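Local atomic coordinates of probable acetyltransferase (Pseudomonas aeruginosa PAO1, PDB entry 2EUI), a protein that is of unknown specific function but probably transfers an acyl group from a donor to an acceptor, as in other acetyltransferases of the GNAT family. Residues I3-L8 against E46-L51; E9-L14 against F37-L42; P16-Y21 against F63-P68. All coordinates share one frame; numbering follows the deposited sequence.

Contact 1 (I3-L8 against E46-L51); sequences IVQATL and ESVIYL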
loop_
_atom_site.group_PDB
_atom_site.type_symbol
_atom_site.label_atom_id
_atom_site.label_comp_id
_atom_site.label_asym_id
_atom_site.label_seq_id
_atom_site.Cartn_x
_atom_site.Cartn_y
_atom_site.Cartn_z
ATOM N N ILE A 3 -19.153 -1.924 -15.844
ATOM C CA ILE A 3 -18.046 -1.407 -15.046
ATOM C C ILE A 3 -17.232 -0.448 -15.896
ATOM O O ILE A 3 -16.995 -0.702 -17.072
ATOM C CB ILE A 3 -17.112 -2.534 -14.552
ATOM C CG1 ILE A 3 -17.920 -3.608 -13.815
ATOM C CG2 ILE A 3 -16.036 -1.945 -13.638
ATOM C CD1 ILE A 3 -18.807 -3.086 -12.706
ATOM N N VAL A 4 -16.804 0.651 -15.292
ATOM C CA VAL A 4 -16.028 1.657 -15.999
ATOM C C VAL A 4 -14.958 2.262 -15.091
ATOM O O VAL A 4 -15.177 2.422 -13.885
ATOM C CB VAL A 4 -16.970 2.771 -16.524
ATOM C CG1 VAL A 4 -16.287 4.133 -16.485
ATOM C CG2 VAL A 4 -17.400 2.440 -17.937
ATOM N N GLN A 5 -13.800 2.593 -15.656
ATOM C CA GLN A 5 -12.760 3.192 -14.836
ATOM C C GLN A 5 -13.015 4.671 -14.596
ATOM O O GLN A 5 -13.217 5.449 -15.523
ATOM C CB GLN A 5 -11.385 3.006 -15.456
ATOM C CG GLN A 5 -10.272 3.654 -14.650
ATOM C CD GLN A 5 -8.960 2.895 -14.755
ATOM O OE1 GLN A 5 -8.831 1.973 -15.552
ATOM N NE2 GLN A 5 -7.980 3.281 -13.950
ATOM N N ALA A 6 -13.022 5.051 -13.328
ATOM C CA ALA A 6 -13.249 6.430 -12.958
ATOM C C ALA A 6 -12.121 7.323 -13.459
ATOM O O ALA A 6 -10.949 6.959 -13.402
ATOM C CB ALA A 6 -13.365 6.543 -11.448
ATOM N N THR A 7 -12.493 8.484 -13.976
ATOM C CA THR A 7 -11.525 9.470 -14.431
ATOM C C THR A 7 -11.998 10.762 -13.788
ATOM O O THR A 7 -13.018 10.768 -13.080
ATOM C CB THR A 7 -11.519 9.643 -15.969
ATOM O OG1 THR A 7 -12.780 10.157 -16.406
ATOM C CG2 THR A 7 -11.260 8.322 -16.648
ATOM N N LEU A 8 -11.278 11.852 -14.033
ATOM C CA LEU A 8 -11.645 13.143 -13.461
ATOM C C LEU A 8 -13.103 13.501 -13.771
ATOM O O LEU A 8 -13.756 14.172 -12.981
ATOM C CB LEU A 8 -10.701 14.233 -13.982
ATOM C CG LEU A 8 -10.418 15.372 -12.996
ATOM C CD1 LEU A 8 -9.854 14.793 -11.712
ATOM C CD2 LEU A 8 -9.436 16.362 -13.591
ATOM N N GLU A 46 -3.040 7.935 -9.107
ATOM C CA GLU A 46 -2.374 7.182 -8.050
ATOM C C GLU A 46 -3.162 5.965 -7.594
ATOM O O GLU A 46 -2.732 5.233 -6.702
ATOM C CB GLU A 46 -2.130 8.085 -6.845
ATOM C CG GLU A 46 -1.416 9.372 -7.172
ATOM C CD GLU A 46 -1.058 10.128 -5.929
ATOM O OE1 GLU A 46 -1.944 10.259 -5.059
ATOM O OE2 GLU A 46 0.100 10.586 -5.822
ATOM N N SER A 47 -4.321 5.752 -8.194
ATOM C CA SER A 47 -5.143 4.610 -7.838
ATOM C C SER A 47 -6.051 4.300 -9.000
ATOM O O SER A 47 -6.214 5.119 -9.902
ATOM C CB SER A 47 -5.997 4.918 -6.614
ATOM O OG SER A 47 -7.106 5.713 -6.979
ATOM N N VAL A 48 -6.624 3.104 -8.982
ATOM C CA VAL A 48 -7.552 2.683 -10.013
ATOM C C VAL A 48 -8.882 2.571 -9.293
ATOM O O VAL A 48 -8.999 1.838 -8.313
ATOM C CB VAL A 48 -7.184 1.302 -10.601
ATOM C CG1 VAL A 48 -8.197 0.898 -11.658
ATOM C CG2 VAL A 48 -5.798 1.339 -11.191
ATOM N N ILE A 49 -9.868 3.318 -9.772
ATOM C CA ILE A 49 -11.204 3.312 -9.196
ATOM C C ILE A 49 -12.199 2.755 -10.210
ATOM O O ILE A 49 -12.378 3.323 -11.283
ATOM C CB ILE A 49 -11.632 4.746 -8.811
ATOM C CG1 ILE A 49 -10.795 5.219 -7.622
ATOM C CG2 ILE A 49 -13.145 4.806 -8.528
ATOM C CD1 ILE A 49 -11.083 6.633 -7.193
ATOM N N TYR A 50 -12.840 1.640 -9.881
ATOM C CA TYR A 50 -13.827 1.063 -10.786
ATOM C C TYR A 50 -15.218 1.494 -10.348
ATOM O O TYR A 50 -15.514 1.541 -9.158
ATOM C CB TYR A 50 -13.734 -0.466 -10.808
ATOM C CG TYR A 50 -12.478 -0.992 -11.450
ATOM C CD1 TYR A 50 -12.162 -0.682 -12.773
ATOM C CD2 TYR A 50 -11.577 -1.768 -10.723
ATOM C CE1 TYR A 50 -10.975 -1.126 -13.356
ATOM C CE2 TYR A 50 -10.387 -2.219 -11.292
ATOM C CZ TYR A 50 -10.091 -1.893 -12.606
ATOM O OH TYR A 50 -8.902 -2.317 -13.158
ATOM N N LEU A 51 -16.053 1.818 -11.329
ATOM C CA LEU A 51 -17.418 2.265 -11.088
ATOM C C LEU A 51 -18.437 1.329 -11.723
ATOM O O LEU A 51 -18.347 1.030 -12.914
ATOM C CB LEU A 51 -17.635 3.669 -11.673
ATOM C CG LEU A 51 -16.713 4.801 -11.220
ATOM C CD1 LEU A 51 -17.008 6.085 -12.000
ATOM C CD2 LEU A 51 -16.885 5.005 -9.728
#
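The outermost antiparallel strand pair of the GNAT sheet joins Val4 to Leu51, with the short strand segments running at 150° to each other. The two residues form a hydrogen-bonded pair: Val4 N reaches Leu51 O at 2.9 Å, and Leu51 N returns to Val4 O at 2.8 Å. One residue on, Gln5 and Tyr50 are a non-hydrogen-bonded pair. A third bond, Ala6 N to Ile49 O (2.8 Å, 171°), extends the pairing by one more residue pair. Ala6 CB points at the partner strand and touches both Ile49 CG2 (3.4 Å) and Leu51 CD1 (3.7 Å). On the Tyr50 side, Ile3 CG2 rests on Tyr50 CB at 3.9 Å, the two side chains crossing at about a right angle. Gln5 sends its CG anti to the backbone N (chi1 178°), then bends at chi2, which brings NE2 to 3.3 Å from Val48 CG1, again with the side chains nearly perpendicular. Helix 92-109 packs on the Ile3 and Tyr50 side, where His102 meets the Tyr50 ring edge-to-face. On the other face, Ala6 touches Leu42 of helix 31-44, and strand 60-71 continues the sheet through backbone bonds from Cys64 and Leu66.

Contact 2 (E9-L14 against F37-L42); sequences EHLDLL and FLEKRL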
loop_
_atom_site.group_PDB
_atom_site.type_symbol
_atom_site.label_atom_id
_atom_site.label_comp_id
_atom_site.label_asym_id
_atom_site.label_seq_id
_atom_site.Cartn_x
_atom_site.Cartn_y
_atom_site.Cartn_z
ATOM N N GLU A 9 -13.613 13.029 -14.908
ATOM C CA GLU A 9 -14.990 13.304 -15.316
ATOM C C GLU A 9 -16.006 12.852 -14.288
ATOM O O GLU A 9 -16.965 13.568 -14.008
ATOM C CB GLU A 9 -15.334 12.595 -16.627
ATOM C CG GLU A 9 -14.417 12.873 -17.804
ATOM C CD GLU A 9 -14.588 11.832 -18.912
ATOM O OE1 GLU A 9 -15.733 11.666 -19.384
ATOM O OE2 GLU A 9 -13.584 11.182 -19.298
ATOM N N HIS A 10 -15.806 11.658 -13.733
ATOM C CA HIS A 10 -16.748 11.102 -12.765
ATOM C C HIS A 10 -16.672 11.656 -11.345
ATOM O O HIS A 10 -17.514 11.322 -10.509
ATOM C CB HIS A 10 -16.578 9.588 -12.708
ATOM C CG HIS A 10 -16.492 8.943 -14.053
ATOM N ND1 HIS A 10 -15.361 9.011 -14.838
ATOM C CD2 HIS A 10 -17.408 8.250 -14.770
ATOM C CE1 HIS A 10 -15.584 8.389 -15.982
ATOM N NE2 HIS A 10 -16.818 7.918 -15.967
ATOM N N LEU A 11 -15.682 12.503 -11.071
ATOM C CA LEU A 11 -15.513 13.047 -9.731
ATOM C C LEU A 11 -16.814 13.473 -9.053
ATOM O O LEU A 11 -17.091 13.057 -7.928
ATOM C CB LEU A 11 -14.524 14.216 -9.735
ATOM C CG LEU A 11 -14.169 14.737 -8.335
ATOM C CD1 LEU A 11 -13.569 13.629 -7.490
ATOM C CD2 LEU A 11 -13.195 15.874 -8.457
ATOM N N ASP A 12 -17.618 14.287 -9.727
ATOM C CA ASP A 12 -18.874 14.729 -9.131
ATOM C C ASP A 12 -19.877 13.605 -8.931
ATOM O O ASP A 12 -20.707 13.661 -8.020
ATOM C CB ASP A 12 -19.518 15.837 -9.968
ATOM C CG ASP A 12 -18.778 17.160 -9.857
ATOM O OD1 ASP A 12 -18.399 17.548 -8.726
ATOM O OD2 ASP A 12 -18.581 17.817 -10.903
ATOM N N LEU A 13 -19.804 12.582 -9.775
ATOM C CA LEU A 13 -20.726 11.463 -9.662
ATOM C C LEU A 13 -20.322 10.539 -8.515
ATOM O O LEU A 13 -21.175 9.986 -7.818
ATOM C CB LEU A 13 -20.770 10.669 -10.973
ATOM C CG LEU A 13 -21.717 9.466 -10.917
ATOM C CD1 LEU A 13 -23.136 9.946 -10.655
ATOM C CD2 LEU A 13 -21.655 8.685 -12.203
ATOM N N LEU A 14 -19.013 10.408 -8.317
ATOM C CA LEU A 14 -18.447 9.535 -7.295
ATOM C C LEU A 14 -18.218 10.175 -5.929
ATOM O O LEU A 14 -18.241 9.483 -4.906
ATOM C CB LEU A 14 -17.130 8.948 -7.818
ATOM C CG LEU A 14 -16.252 8.147 -6.864
ATOM C CD1 LEU A 14 -16.970 6.863 -6.468
ATOM C CD2 LEU A 14 -14.912 7.865 -7.532
ATOM N N PHE A 37 -9.619 14.736 -1.820
ATOM C CA PHE A 37 -8.810 13.516 -1.748
ATOM C C PHE A 37 -8.893 12.729 -3.062
ATOM O O PHE A 37 -7.867 12.338 -3.631
ATOM C CB PHE A 37 -9.292 12.627 -0.589
ATOM C CG PHE A 37 -8.537 11.335 -0.462
ATOM C CD1 PHE A 37 -7.256 11.309 0.065
ATOM C CD2 PHE A 37 -9.098 10.143 -0.912
ATOM C CE1 PHE A 37 -6.533 10.113 0.145
ATOM C CE2 PHE A 37 -8.391 8.947 -0.840
ATOM C CZ PHE A 37 -7.103 8.930 -0.310
ATOM N N LEU A 38 -10.120 12.503 -3.527
ATOM C CA LEU A 38 -10.377 11.778 -4.764
ATOM C C LEU A 38 -9.817 12.488 -5.989
ATOM O O LEU A 38 -9.467 11.854 -6.981
ATOM C CB LEU A 38 -11.876 11.587 -4.965
ATOM C CG LEU A 38 -12.621 10.682 -3.991
ATOM C CD1 LEU A 38 -14.096 10.667 -4.376
ATOM C CD2 LEU A 38 -12.020 9.293 -4.024
ATOM N N GLU A 39 -9.740 13.807 -5.927
ATOM C CA GLU A 39 -9.221 14.550 -7.052
ATOM C C GLU A 39 -7.743 14.211 -7.204
ATOM O O GLU A 39 -7.304 13.800 -8.272
ATOM C CB GLU A 39 -9.403 16.047 -6.826
ATOM C CG GLU A 39 -9.791 16.811 -8.075
ATOM C CD GLU A 39 -9.550 18.302 -7.929
ATOM O OE1 GLU A 39 -9.951 18.861 -6.882
ATOM O OE2 GLU A 39 -8.962 18.909 -8.860
ATOM N N LYS A 40 -6.980 14.366 -6.128
ATOM C CA LYS A 40 -5.557 14.068 -6.169
ATOM C C LYS A 40 -5.304 12.683 -6.724
ATOM O O LYS A 40 -4.389 12.493 -7.521
ATOM C CB LYS A 40 -4.947 14.165 -4.780
ATOM C CG LYS A 40 -4.909 15.559 -4.237
ATOM C CD LYS A 40 -4.090 15.590 -2.980
ATOM C CE LYS A 40 -4.044 16.988 -2.401
ATOM N NZ LYS A 40 -3.187 17.026 -1.192
ATOM N N ARG A 41 -6.120 11.721 -6.307
ATOM C CA ARG A 41 -5.974 10.342 -6.761
ATOM C C ARG A 41 -6.332 10.185 -8.228
ATOM O O ARG A 41 -5.574 9.582 -8.989
ATOM C CB ARG A 41 -6.824 9.406 -5.892
ATOM C CG ARG A 41 -5.987 8.386 -5.125
ATOM C CD ARG A 41 -4.756 9.034 -4.500
ATOM N NE ARG A 41 -5.122 9.819 -3.333
ATOM C CZ ARG A 41 -4.407 10.827 -2.843
ATOM N NH1 ARG A 41 -3.272 11.205 -3.418
ATOM N NH2 ARG A 41 -4.829 11.456 -1.760
ATOM N N LEU A 42 -7.486 10.718 -8.623
ATOM C CA LEU A 42 -7.898 10.653 -10.019
ATOM C C LEU A 42 -6.913 11.456 -10.851
ATOM O O LEU A 42 -6.301 10.940 -11.779
ATOM C CB LEU A 42 -9.308 11.231 -10.210
ATOM C CG LEU A 42 -10.499 10.366 -9.787
ATOM C CD1 LEU A 42 -11.791 11.153 -9.902
ATOM C CD2 LEU A 42 -10.544 9.135 -10.665
#
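Leu11 reaches across to Leu38, Glu39 and Leu42 and carries most of this helix-to-helix packing. Starting at its root, CB already meets the far helix, lying 4.1 Å from Leu42 CD1. From there CG is swung anti to the backbone N (chi1 -173°), which turns the branched end toward the partner although its CB does not itself point there. At the fork the two methyls part company. Leu11 CD1 goes inward, settling 3.7 Å from Leu38 CB and 3.9 Å from Leu42 CD1; it therefore lies between residues one helical turn apart on 37-42. Leu11 CD2 takes the outer side and lies against the aliphatic part of Glu39, 3.6 Å from its CG. The carboxylate beyond is directed elsewhere, to a salt bridge between Glu39 OE2 and Arg43 NH2, so the methylene serves as greasy surface while the charge stays clear of the leucines.

One turn further along the first helix, Leu14 adds a second, looser touch: its CG stands 4.1 Å from Leu38 CD1, the two side chains crossing at about a right angle. The joint between these segments is thus wholly apolar. Helices 11-24 and 31-44 are the pair that follows the first strand in the GNAT fold. The sheet packs against the pair: Leu14 reaches Ile49, Leu51, Leu60 and Phe63 on strands 48-53 and 60-71. Leu42 packs on Leu8, and Leu38 also meets Phe18 further along helix 11-24.

Contact 3 (P16-Y21 against F63-P68); sequences PLFVKY and FCQLYP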
loop_
_atom_site.group_PDB
_atom_site.type_symbol
_atom_site.label_atom_id
_atom_site.label_comp_id
_atom_site.label_asym_id
_atom_site.label_seq_id
_atom_site.Cartn_x
_atom_site.Cartn_y
_atom_site.Cartn_z
ATOM N N PRO A 16 -20.107 12.127 -3.920
ATOM C CA PRO A 16 -21.139 11.859 -2.917
ATOM C C PRO A 16 -21.186 10.408 -2.435
ATOM O O PRO A 16 -21.443 10.142 -1.252
ATOM C CB PRO A 16 -22.423 12.310 -3.615
ATOM C CG PRO A 16 -22.109 12.104 -5.060
ATOM C CD PRO A 16 -20.704 12.614 -5.174
ATOM N N LEU A 17 -20.933 9.467 -3.338
ATOM C CA LEU A 17 -20.954 8.061 -2.945
ATOM C C LEU A 17 -19.729 7.698 -2.112
ATOM O O LEU A 17 -19.777 6.771 -1.307
ATOM C CB LEU A 17 -21.016 7.145 -4.166
ATOM C CG LEU A 17 -21.348 5.714 -3.734
ATOM C CD1 LEU A 17 -22.709 5.714 -3.035
ATOM C CD2 LEU A 17 -21.355 4.784 -4.937
ATOM N N PHE A 18 -18.638 8.432 -2.316
ATOM C CA PHE A 18 -17.408 8.199 -1.569
ATOM C C PHE A 18 -17.620 8.589 -0.105
ATOM O O PHE A 18 -17.051 7.986 0.816
ATOM C CB PHE A 18 -16.277 9.033 -2.162
ATOM C CG PHE A 18 -14.938 8.772 -1.546
ATOM C CD1 PHE A 18 -14.356 7.515 -1.620
ATOM C CD2 PHE A 18 -14.233 9.799 -0.928
ATOM C CE1 PHE A 18 -13.087 7.285 -1.090
ATOM C CE2 PHE A 18 -12.957 9.576 -0.394
ATOM C CZ PHE A 18 -12.385 8.320 -0.474
ATOM N N VAL A 19 -18.444 9.609 0.092
ATOM C CA VAL A 19 -18.766 10.100 1.416
ATOM C C VAL A 19 -19.581 9.052 2.172
ATOM O O VAL A 19 -19.249 8.687 3.299
ATOM C CB VAL A 19 -19.560 11.422 1.305
ATOM C CG1 VAL A 19 -20.111 11.830 2.676
ATOM C CG2 VAL A 19 -18.652 12.514 0.723
ATOM N N LYS A 20 -20.644 8.569 1.529
ATOM C CA LYS A 20 -21.528 7.553 2.099
ATOM C C LYS A 20 -20.698 6.419 2.674
ATOM O O LYS A 20 -20.941 5.946 3.790
ATOM C CB LYS A 20 -22.441 6.985 1.013
ATOM C CG LYS A 20 -23.328 7.994 0.320
ATOM C CD LYS A 20 -24.648 8.128 1.026
ATOM C CE LYS A 20 -25.527 9.101 0.289
ATOM N NZ LYS A 20 -25.395 8.874 -1.174
ATOM N N TYR A 21 -19.729 5.981 1.875
ATOM C CA TYR A 21 -18.801 4.906 2.234
ATOM C C TYR A 21 -18.038 5.198 3.533
ATOM O O TYR A 21 -18.016 4.380 4.452
ATOM C CB TYR A 21 -17.809 4.704 1.087
ATOM C CG TYR A 21 -16.566 3.932 1.460
ATOM C CD1 TYR A 21 -16.629 2.574 1.756
ATOM C CD2 TYR A 21 -15.328 4.562 1.521
ATOM C CE1 TYR A 21 -15.492 1.863 2.099
ATOM C CE2 TYR A 21 -14.190 3.862 1.864
ATOM C CZ TYR A 21 -14.274 2.510 2.152
ATOM O OH TYR A 21 -13.141 1.798 2.485
ATOM N N PHE A 63 -18.772 1.301 -6.104
ATOM C CA PHE A 63 -17.462 1.592 -6.625
ATOM C C PHE A 63 -16.393 0.797 -5.894
ATOM O O PHE A 63 -16.619 0.253 -4.817
ATOM C CB PHE A 63 -17.185 3.092 -6.529
ATOM C CG PHE A 63 -16.883 3.551 -5.146
ATOM C CD1 PHE A 63 -15.589 3.483 -4.646
ATOM C CD2 PHE A 63 -17.899 3.982 -4.310
ATOM C CE1 PHE A 63 -15.318 3.834 -3.333
ATOM C CE2 PHE A 63 -17.631 4.337 -2.990
ATOM C CZ PHE A 63 -16.343 4.262 -2.503
ATOM N N CYS A 64 -15.214 0.759 -6.492
ATOM C CA CYS A 64 -14.095 0.024 -5.936
ATOM C C CYS A 64 -12.788 0.817 -6.114
ATOM O O CYS A 64 -12.634 1.559 -7.082
ATOM C CB CYS A 64 -14.032 -1.331 -6.652
ATOM S SG CYS A 64 -12.569 -2.278 -6.358
ATOM N N GLN A 65 -11.865 0.690 -5.167
ATOM C CA GLN A 65 -10.586 1.386 -5.293
ATOM C C GLN A 65 -9.397 0.520 -4.892
ATOM O O GLN A 65 -9.405 -0.157 -3.857
ATOM C CB GLN A 65 -10.555 2.697 -4.489
ATOM C CG GLN A 65 -9.292 3.531 -4.728
ATOM C CD GLN A 65 -9.373 4.932 -4.117
ATOM O OE1 GLN A 65 -9.731 5.102 -2.941
ATOM N NE2 GLN A 65 -9.032 5.940 -4.914
ATOM N N LEU A 66 -8.381 0.536 -5.742
ATOM C CA LEU A 66 -7.179 -0.224 -5.488
ATOM C C LEU A 66 -6.002 0.717 -5.600
ATOM O O LEU A 66 -6.045 1.679 -6.364
ATOM C CB LEU A 66 -7.031 -1.355 -6.514
ATOM C CG LEU A 66 -8.150 -2.396 -6.640
ATOM C CD1 LEU A 66 -9.273 -1.871 -7.514
ATOM C CD2 LEU A 66 -7.583 -3.642 -7.252
ATOM N N TYR A 67 -4.960 0.456 -4.818
ATOM C CA TYR A 67 -3.746 1.267 -4.879
ATOM C C TYR A 67 -2.614 0.420 -5.432
ATOM O O TYR A 67 -2.352 -0.675 -4.944
ATOM C CB TYR A 67 -3.354 1.794 -3.498
ATOM C CG TYR A 67 -4.387 2.696 -2.879
ATOM C CD1 TYR A 67 -4.997 3.705 -3.628
ATOM C CD2 TYR A 67 -4.775 2.535 -1.549
ATOM C CE1 TYR A 67 -5.973 4.530 -3.067
ATOM C CE2 TYR A 67 -5.750 3.354 -0.977
ATOM C CZ TYR A 67 -6.344 4.348 -1.743
ATOM O OH TYR A 67 -7.290 5.174 -1.187
ATOM N N PRO A 68 -1.930 0.919 -6.467
ATOM C CA PRO A 68 -0.812 0.209 -7.095
ATOM C C PRO A 68 0.390 0.079 -6.151
ATOM O O PRO A 68 0.743 1.030 -5.455
ATOM C CB PRO A 68 -0.496 1.082 -8.299
ATOM C CG PRO A 68 -0.767 2.455 -7.765
ATOM C CD PRO A 68 -2.087 2.262 -7.052
#
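Phe63 holds its CG between the backbone N and the carbonyl carbon (chi1 75°), which stands the ring up from the strand and drives its far end into helix 16-21. On the helix Leu17, Phe18 and Tyr21 all carry CG on the side away from their own backbone N, and together they form the site on the helix that receives that end of the ring. Leu17 comes in at the ring's edge, near its plane: Leu17 CD2 lies 3.6 Å from Phe63 CD2, the two side chains running alongside in opposite senses. The helix backbone is close as well, with Leu17 O 3.7 Å from Phe63 CE2. The para carbon goes deepest, since Phe63 CZ has Tyr21 CB and Phe18 CD1 both at 3.9 Å. Seen from the Phe18 ring, CZ approaches at the edge. Tyr21 offers its face instead, and the edge of Phe63 is turned toward it in an offset edge-to-face pair, centroids 5.8 Å apart and planes at 84°.

In the GNAT fold this is the first helix lying over one face of the central sheet. Here the helix and strand segments run at 78° to each other, with axes 10.4 Å apart at closest approach, a gap bridged chiefly by the Phe63 ring. Two residues on, Gln65 points to the same helix and lies near Phe18. Leu66 is turned to the other face, where it meets Tyr50. A backbone bond from Phe63 to Tyr85 ties the strand to its neighbour 76-86. The second subunit closes in beyond the aromatic cluster: its Ser72 packs on Phe18, its Leu73 on Tyr21, and its Ser72 OG is hydrogen-bonded to Tyr67 OH.

How the contacts relate
Contacts 2 and 3 are buried and apolar, whereas contact 1, at the outer edge of this chain's sheet, is only partly buried and relies on backbone hydrogen bonds. Helix 11-24 serves both buried contacts: Leu11 and Leu14 face helix 31-44, Leu17, Phe18 and Tyr21 face strand 60-71, and Leu14 and Phe18 reach both. Through these residues contacts 2 and 3 merge into one apolar core. Contacts 1 and 3 share a sheet, in which strands 48-53 and 60-71 are neighbours. Contact 1 meets contact 2 by packing, Leu42 lying against the backbone oxygen of Thr7. All three contacts reach the second subunit at some residue, contact 3 most extensively.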